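Local coordinates for hypothetical protein PA0094 (PDB 1TU1) that helps deliver the toxin Tse6 to target cells, being essential for loading it onto VgrG1a, and works as a homodimer, at residues 14-17 with 18-21; 57-60 with 61-65; 92-96 with 97-101. One frame throughout, in Å; residues are numbered along the deposited sequence.

Contact 1: residues 14-17 with 18-21; sequences EIPD and AWQD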
loop_
_atom_site.group_PDB
_atom_site.type_symbol
_atom_site.label_atom_id
_atom_site.label_comp_id
_atom_site.label_asym_id
_atom_site.label_seq_id
_atom_site.Cartn_x
_atom_site.Cartn_y
_atom_site.Cartn_z
ATOM N N GLU A 14 2.141 5.201 -15.171
ATOM C CA GLU A 14 3.374 4.521 -15.556
ATOM C C GLU A 14 4.399 4.706 -14.477
ATOM O O GLU A 14 4.675 5.835 -14.079
ATOM C CB GLU A 14 3.915 5.066 -16.883
ATOM C CG GLU A 14 2.965 4.770 -18.023
ATOM C CD GLU A 14 3.488 5.210 -19.378
ATOM O OE1 GLU A 14 4.555 5.875 -19.460
ATOM O OE2 GLU A 14 2.787 4.921 -20.343
ATOM N N ILE A 15 4.962 3.597 -14.002
ATOM C CA ILE A 15 5.996 3.600 -12.987
ATOM C C ILE A 15 7.374 3.175 -13.577
ATOM O O ILE A 15 7.463 2.115 -14.173
ATOM C CB ILE A 15 5.579 2.644 -11.857
ATOM C CG1 ILE A 15 4.341 3.212 -11.090
ATOM C CG2 ILE A 15 6.759 2.367 -10.901
ATOM C CD1 ILE A 15 4.635 4.479 -10.284
ATOM N N PRO A 16 8.428 3.971 -13.387
ATOM C CA PRO A 16 9.771 3.576 -13.837
ATOM C C PRO A 16 10.182 2.216 -13.276
ATOM O O PRO A 16 9.988 1.958 -12.102
ATOM C CB PRO A 16 10.663 4.700 -13.319
ATOM C CG PRO A 16 9.787 5.852 -13.213
ATOM C CD PRO A 16 8.442 5.307 -12.780
ATOM N N ASP A 17 10.712 1.337 -14.129
ATOM C CA ASP A 17 11.124 -0.019 -13.721
ATOM C C ASP A 17 12.198 -0.009 -12.637
ATOM O O ASP A 17 12.303 -0.939 -11.866
ATOM C CB ASP A 17 11.641 -0.828 -14.929
ATOM C CG ASP A 17 10.668 -0.835 -16.091
ATOM O OD1 ASP A 17 9.443 -0.938 -15.835
ATOM O OD2 ASP A 17 11.030 -0.740 -17.287
ATOM N N ALA A 18 12.981 1.053 -12.571
ATOM C CA ALA A 18 14.005 1.170 -11.549
ATOM C C ALA A 18 13.428 1.388 -10.149
ATOM O O ALA A 18 14.124 1.164 -9.170
ATOM C CB ALA A 18 14.943 2.290 -11.895
ATOM N N TRP A 19 12.177 1.854 -10.047
ATOM C CA TRP A 19 11.540 2.046 -8.731
ATOM C C TRP A 19 11.225 0.711 -8.057
ATOM O O TRP A 19 10.761 -0.220 -8.708
ATOM C CB TRP A 19 10.235 2.847 -8.858
ATOM C CG TRP A 19 10.420 4.286 -9.270
ATOM C CD1 TRP A 19 11.558 4.883 -9.730
ATOM C CD2 TRP A 19 9.414 5.315 -9.245
ATOM N NE1 TRP A 19 11.323 6.214 -9.989
ATOM C CE2 TRP A 19 10.014 6.506 -9.718
ATOM C CE3 TRP A 19 8.069 5.345 -8.886
ATOM C CZ2 TRP A 19 9.322 7.715 -9.821
ATOM C CZ3 TRP A 19 7.365 6.574 -9.010
ATOM C CH2 TRP A 19 8.007 7.728 -9.469
ATOM N N GLN A 20 11.419 0.647 -6.746
ATOM C CA GLN A 20 11.179 -0.567 -5.991
ATOM C C GLN A 20 9.820 -0.474 -5.292
ATOM O O GLN A 20 9.581 0.422 -4.513
ATOM C CB GLN A 20 12.293 -0.760 -4.961
ATOM C CG GLN A 20 12.084 -1.899 -3.997
ATOM C CD GLN A 20 13.120 -1.921 -2.897
ATOM O OE1 GLN A 20 14.301 -1.680 -3.155
ATOM N NE2 GLN A 20 12.691 -2.204 -1.674
ATOM N N ASP A 21 8.955 -1.430 -5.586
ATOM C CA ASP A 21 7.582 -1.450 -5.077
ATOM C C ASP A 21 7.486 -2.051 -3.688
ATOM O O ASP A 21 7.919 -3.166 -3.481
ATOM C CB ASP A 21 6.726 -2.244 -6.057
ATOM C CG ASP A 21 5.285 -2.356 -5.630
ATOM O OD1 ASP A 21 4.809 -1.554 -4.797
ATOM O OD2 ASP A 21 4.561 -3.244 -6.109
HETATM O O HOH W 1 8.844 -0.893 -10.792
#

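Contact 2: residues 57-60 with 61-65; sequences VARQ and LENAE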
loop_
_atom_site.group_PDB
_atom_site.type_symbol
_atom_site.label_atom_id
_atom_site.label_comp_id
_atom_site.label_asym_id
_atom_site.label_seq_id
_atom_site.Cartn_x
_atom_site.Cartn_y
_atom_site.Cartn_z
ATOM N N VAL A 57 9.006 -20.568 0.067
ATOM C CA VAL A 57 8.067 -20.761 1.162
ATOM C C VAL A 57 8.770 -21.383 2.384
ATOM O O VAL A 57 8.518 -20.978 3.534
ATOM C CB VAL A 57 6.830 -21.580 0.739
ATOM C CG1 VAL A 57 5.926 -21.856 1.925
ATOM C CG2 VAL A 57 6.027 -20.842 -0.339
ATOM N N ALA A 58 9.692 -22.322 2.131
ATOM C CA ALA A 58 10.429 -22.959 3.217
ATOM C C ALA A 58 11.230 -21.905 3.961
ATOM O O ALA A 58 11.309 -21.960 5.189
ATOM C CB ALA A 58 11.350 -24.080 2.696
ATOM N N ARG A 59 11.808 -20.953 3.228
ATOM C CA ARG A 59 12.605 -19.881 3.818
ATOM C C ARG A 59 11.732 -18.974 4.701
ATOM O O ARG A 59 12.161 -18.567 5.777
ATOM C CB ARG A 59 13.351 -19.060 2.754
ATOM C CG ARG A 59 14.161 -17.871 3.312
ATOM C CD ARG A 59 15.052 -17.151 2.316
ATOM N NE ARG A 59 14.334 -16.694 1.122
ATOM C CZ ARG A 59 13.736 -15.498 0.972
ATOM N NH1 ARG A 59 13.759 -14.567 1.919
ATOM N NH2 ARG A 59 13.120 -15.234 -0.164
ATOM N N GLN A 60 10.518 -18.674 4.250
ATOM C CA GLN A 60 9.589 -17.862 5.039
ATOM C C GLN A 60 9.304 -18.544 6.373
ATOM O O GLN A 60 9.303 -17.898 7.412
ATOM C CB GLN A 60 8.282 -17.636 4.285
ATOM C CG GLN A 60 8.478 -16.904 2.971
ATOM C CD GLN A 60 9.316 -15.666 3.133
ATOM O OE1 GLN A 60 9.009 -14.817 3.985
ATOM N NE2 GLN A 60 10.375 -15.541 2.338
ATOM N N LEU A 61 9.065 -19.849 6.331
ATOM C CA LEU A 61 8.758 -20.612 7.533
ATOM C C LEU A 61 9.929 -20.620 8.500
ATOM O O LEU A 61 9.728 -20.473 9.706
ATOM C CB LEU A 61 8.364 -22.038 7.187
ATOM C CG LEU A 61 6.873 -22.326 7.203
ATOM C CD1 LEU A 61 6.590 -23.601 6.401
ATOM C CD2 LEU A 61 6.390 -22.437 8.666
ATOM N N GLU A 62 11.139 -20.780 7.960
ATOM C CA GLU A 62 12.381 -20.735 8.721
ATOM C C GLU A 62 12.605 -19.349 9.312
ATOM O O GLU A 62 13.049 -19.223 10.454
ATOM C CB GLU A 62 13.569 -21.079 7.820
ATOM C CG GLU A 62 14.893 -21.308 8.537
ATOM C CD GLU A 62 16.005 -21.796 7.606
ATOM O OE1 GLU A 62 16.367 -21.076 6.637
ATOM O OE2 GLU A 62 16.523 -22.913 7.844
ATOM N N ASN A 63 12.310 -18.305 8.545
ATOM C CA ASN A 63 12.384 -16.947 9.076
ATOM C C ASN A 63 11.415 -16.754 10.237
ATOM O O ASN A 63 11.752 -16.091 11.202
ATOM C CB ASN A 63 12.076 -15.909 8.003
ATOM C CG ASN A 63 13.177 -15.776 6.992
ATOM O OD1 ASN A 63 14.314 -16.225 7.209
ATOM N ND2 ASN A 63 12.853 -15.141 5.872
ATOM N N ALA A 64 10.222 -17.337 10.140
ATOM C CA ALA A 64 9.196 -17.160 11.163
ATOM C C ALA A 64 9.572 -17.900 12.451
ATOM O O ALA A 64 9.375 -17.388 13.555
ATOM C CB ALA A 64 7.865 -17.632 10.659
ATOM N N GLU A 65 10.123 -19.100 12.291
ATOM C CA GLU A 65 10.580 -19.918 13.409
ATOM C C GLU A 65 11.708 -19.212 14.143
ATOM O O GLU A 65 11.749 -19.237 15.376
ATOM C CB GLU A 65 11.035 -21.314 12.920
ATOM C CG GLU A 65 9.883 -22.240 12.505
ATOM C CD GLU A 65 10.295 -23.442 11.635
ATOM O OE1 GLU A 65 11.492 -23.609 11.314
ATOM O OE2 GLU A 65 9.401 -24.238 11.260
HETATM O O HOH W 2 15.699 -14.160 4.242
HETATM O O HOH W 3 10.175 -13.880 5.977
#

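Contact 3: residues 92-96 with 97-101; sequences QWQRE and GRDLM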
loop_
_atom_site.group_PDB
_atom_site.type_symbol
_atom_site.label_atom_id
_atom_site.label_comp_id
_atom_site.label_asym_id
_atom_site.label_seq_id
_atom_site.Cartn_x
_atom_site.Cartn_y
_atom_site.Cartn_z
ATOM N N GLN A 92 0.524 -18.916 14.893
ATOM C CA GLN A 92 0.482 -17.926 15.949
ATOM C C GLN A 92 1.892 -17.549 16.332
ATOM O O GLN A 92 2.850 -18.316 16.094
ATOM C CB GLN A 92 -0.332 -18.433 17.157
ATOM C CG GLN A 92 0.346 -19.487 18.068
ATOM C CD GLN A 92 -0.529 -19.861 19.298
ATOM O OE1 GLN A 92 -1.597 -20.480 19.159
ATOM N NE2 GLN A 92 -0.073 -19.471 20.489
ATOM N N TRP A 93 2.030 -16.342 16.868
ATOM C CA TRP A 93 3.241 -15.948 17.561
ATOM C C TRP A 93 2.915 -14.925 18.670
ATOM O O TRP A 93 1.775 -14.469 18.794
ATOM C CB TRP A 93 4.302 -15.406 16.600
ATOM C CG TRP A 93 3.934 -14.131 15.903
ATOM C CD1 TRP A 93 2.942 -13.960 14.969
ATOM C CD2 TRP A 93 4.554 -12.849 16.061
ATOM N NE1 TRP A 93 2.915 -12.654 14.539
ATOM C CE2 TRP A 93 3.891 -11.949 15.191
ATOM C CE3 TRP A 93 5.591 -12.357 16.859
ATOM C CZ2 TRP A 93 4.231 -10.606 15.102
ATOM C CZ3 TRP A 93 5.935 -11.005 16.757
ATOM C CH2 TRP A 93 5.254 -10.156 15.880
ATOM N N GLN A 94 3.926 -14.590 19.462
ATOM C CA GLN A 94 3.753 -13.725 20.622
ATOM C C GLN A 94 4.375 -12.373 20.347
ATOM O O GLN A 94 5.595 -12.212 20.379
ATOM C CB GLN A 94 4.392 -14.343 21.878
ATOM C CG GLN A 94 4.217 -13.495 23.160
ATOM C CD GLN A 94 5.021 -14.043 24.344
ATOM O OE1 GLN A 94 6.199 -13.681 24.533
ATOM N NE2 GLN A 94 4.393 -14.917 25.131
ATOM N N ARG A 95 3.504 -11.401 20.093
ATOM C CA ARG A 95 3.895 -10.053 19.747
ATOM C C ARG A 95 3.753 -9.184 20.990
ATOM O O ARG A 95 2.663 -9.040 21.519
ATOM C CB ARG A 95 2.968 -9.545 18.641
ATOM C CG ARG A 95 3.340 -8.192 18.054
ATOM C CD ARG A 95 2.354 -7.784 17.007
ATOM N NE ARG A 95 2.457 -6.420 16.498
ATOM C CZ ARG A 95 1.986 -5.341 17.121
ATOM N NH1 ARG A 95 1.451 -5.436 18.329
ATOM N NH2 ARG A 95 2.052 -4.167 16.515
ATOM N N GLU A 96 4.865 -8.634 21.455
ATOM C CA GLU A 96 4.879 -7.749 22.607
ATOM C C GLU A 96 4.152 -8.360 23.790
ATOM O O GLU A 96 3.501 -7.651 24.533
ATOM C CB GLU A 96 4.271 -6.379 22.243
ATOM C CG GLU A 96 5.268 -5.464 21.559
ATOM C CD GLU A 96 4.726 -4.068 21.276
ATOM O OE1 GLU A 96 3.467 -3.885 21.171
ATOM O OE2 GLU A 96 5.581 -3.163 21.154
ATOM N N GLY A 97 4.248 -9.679 23.945
ATOM C CA GLY A 97 3.714 -10.388 25.100
ATOM C C GLY A 97 2.347 -11.026 24.927
ATOM O O GLY A 97 1.841 -11.663 25.854
ATOM N N ARG A 98 1.705 -10.848 23.781
ATOM C CA ARG A 98 0.400 -11.456 23.595
ATOM C C ARG A 98 0.290 -12.198 22.274
ATOM O O ARG A 98 0.966 -11.874 21.290
ATOM C CB ARG A 98 -0.691 -10.418 23.709
ATOM C CG ARG A 98 -0.735 -9.444 22.572
ATOM C CD ARG A 98 -1.904 -8.489 22.643
ATOM N NE ARG A 98 -2.368 -8.117 21.303
ATOM C CZ ARG A 98 -3.639 -8.089 20.915
ATOM N NH1 ARG A 98 -4.631 -8.415 21.739
ATOM N NH2 ARG A 98 -3.926 -7.730 19.673
ATOM N N ASP A 99 -0.605 -13.174 22.242
ATOM C CA ASP A 99 -0.656 -14.076 21.109
ATOM C C ASP A 99 -1.584 -13.586 20.011
ATOM O O ASP A 99 -2.713 -13.151 20.266
ATOM C CB ASP A 99 -1.043 -15.476 21.559
ATOM C CG ASP A 99 -0.015 -16.089 22.500
ATOM O OD1 ASP A 99 1.204 -15.770 22.411
ATOM O OD2 ASP A 99 -0.357 -16.902 23.371
ATOM N N LEU A 100 -1.076 -13.659 18.787
ATOM C CA LEU A 100 -1.815 -13.310 17.590
ATOM C C LEU A 100 -1.954 -14.529 16.703
ATOM O O LEU A 100 -1.024 -15.325 16.600
ATOM C CB LEU A 100 -1.045 -12.255 16.814
ATOM C CG LEU A 100 -0.931 -10.861 17.421
ATOM C CD1 LEU A 100 -0.280 -10.005 16.377
ATOM C CD2 LEU A 100 -2.281 -10.307 17.822
ATOM N N MET A 101 -3.117 -14.661 16.073
ATOM C CA MET A 101 -3.402 -15.696 15.098
ATOM C C MET A 101 -3.333 -15.112 13.684
ATOM O O MET A 101 -4.011 -14.128 13.371
ATOM C CB MET A 101 -4.795 -16.256 15.352
ATOM C CG MET A 101 -5.124 -17.563 14.654
ATOM S SD MET A 101 -3.916 -18.903 14.942
ATOM C CE MET A 101 -4.187 -19.821 13.389
HETATM O O HOH W 4 2.508 -18.212 20.553
HETATM O O HOH W 5 6.903 -11.091 22.902
HETATM O O HOH W 6 0.812 -7.201 20.627
#

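Contact 1: residues 14-17 with 18-21
A type I beta turn from Pro16 to Trp19 ends strand 11-16 and sends the chain on into the short strand 20-21. Its closing bond runs from Trp19 N to Pro16 O (3.0 Å); the N-H points at the oxygen at 153°, but the donor stands above the carbonyl plane rather than on a lone pair. A water lies 2.9 Å from Trp19 O and farther from Pro16 O, where any bond is weak. The turn brings the indole back over the proline. Pro16 CD sits 3.6 Å from the centroid of the six-membered ring of Trp19, only 12° off the ring normal, a CH-pi contact over one face, and Pro16 CG lies 3.6 Å from Trp19 CE2 on the same face. With CG anti to the carbonyl carbon (chi1 -68°), the indole of Trp19 can cover both this ring and the branched chain before it: Ile15 CD1 comes obliquely to Trp19 CZ3 at 3.7 Å, while Ile15 CG2 meets Trp19 CE3. At the corner, Asp17 turns its carboxylate to Thr4 on strand 3-7, where OD1 bonds the hydroxyl. Phe40 and Leu29 of the second subunit also pack on Trp19, and Gln20 and Asp21 continue that subunit's antiparallel sheet. The arrangement is a type I beta turn, packed by a proline-indole CH-pi contact, at a homodimer interface.

Contact 2: residues 57-60 with 61-65
Val57 to Glu65 form regular alpha helix, in which Leu61 N, Glu62 N, Asn63 N and Ala64 N bond the carbonyl oxygens of Val57, Ala58, Arg59 and Gln60 in turn. The shortest of these i to i+4 bonds is Asn63 N to Arg59 O, 2.8 Å. The side chains of the same two residues lie alongside each other and point the same way, Arg59 CG passing Asn63 ND2 at 4.0 Å, with the guanidinium and amide planes 67° apart. They share a water, which accepts from Arg59 NH1 at 3.1 Å and, more weakly, from Asn63 ND2. A second water accepts from Asn63 ND2 at 3.0 Å and lies beside Gln60 OE1, at a separation too short to be taken literally. Asn63 ND2 thus approaches Gln60, three residues back, and more weakly Arg59, four back, through solvent, the Gln60 link remaining doubtful. Gln60 folds back at chi2 (-49°), which brings its NE2 over one face of the Arg59 guanidinium, 3.4 Å above the plane and offset toward the rim. Outside the helix, Arg59 NH2 bonds Ser47 OG, while Gln60 OE1 also bonds a di(hydroxyethyl)ether molecule, probably from the crystallisation liquor. The apolar side of helix 53-67 faces the large sheet: Val57 packs on Val87 and Leu61 on Leu89 of strand 84-95, both also touch Arg76 of strand 72-81, and Phe71 of the adjoining loop lies against Leu61 and Ala64.

Contact 3: residues 92-96 with 97-101
Arg95 O takes two bonds at the tip of a beta hairpin, from Arg98 N at 3.1 Å and from a water at 2.8 Å. The first closes the type I' turn Arg95 to Arg98, its donor well above the carbonyl plane. The same water accepts from Arg95 NH1 and weakly from Arg98 NE, in the plane of both guanidinium groups, so a solvent molecule stands between two like charges. Arg95 N returns a bond to Arg98 O (2.8 Å), and Trp93 and Leu100 form the next hydrogen-bonded pair, Leu100 N to Trp93 O being nearly straight at 170°. Beside these rungs, Leu100 CD1 meets Arg95 CD at 3.5 Å, and Arg95 CB lies over one face of the Trp93 indole, offset toward the rim. On the side of the sheet that carries Gln92, Gln94 and Asp99, Gln94 keeps CG anti to its own nitrogen (chi1 -179°) and lays CG against Gly97 C at 3.6 Å. A water links Gln92 NE2 (2.9 Å) to Asp99 OD1, the latter bond weak. Gly97 has a positive phi (97°), and a CB there would run into Glu96 O. Backbone bonds and apolar stems thus hold the hairpin end, while water joins Arg95 to Arg98 and Gln92 to Asp99, each weakly at one end.

In the fold
Followed from the N terminus, the three contacts come in series; none nests in or crosses another. Contact 1 turns the chain from the two-stranded sheet of 3-7 and 11-16 towards the second subunit, at one extremity of the fold. The chain then runs through strands 25-29 and 38-45 to contact 2, a stretch of helix 53-67 lying on the six-stranded antiparallel sheet. Strand 72-81 leads on to strand 84-95, and contact 3 closes the hairpin between it and strand 98-107. Contacts 2 and 3 have centres about 17 Å apart, whereas contact 1 lies about 35 Å from contact 3, centre to centre, on the opposite side of the chain's centre.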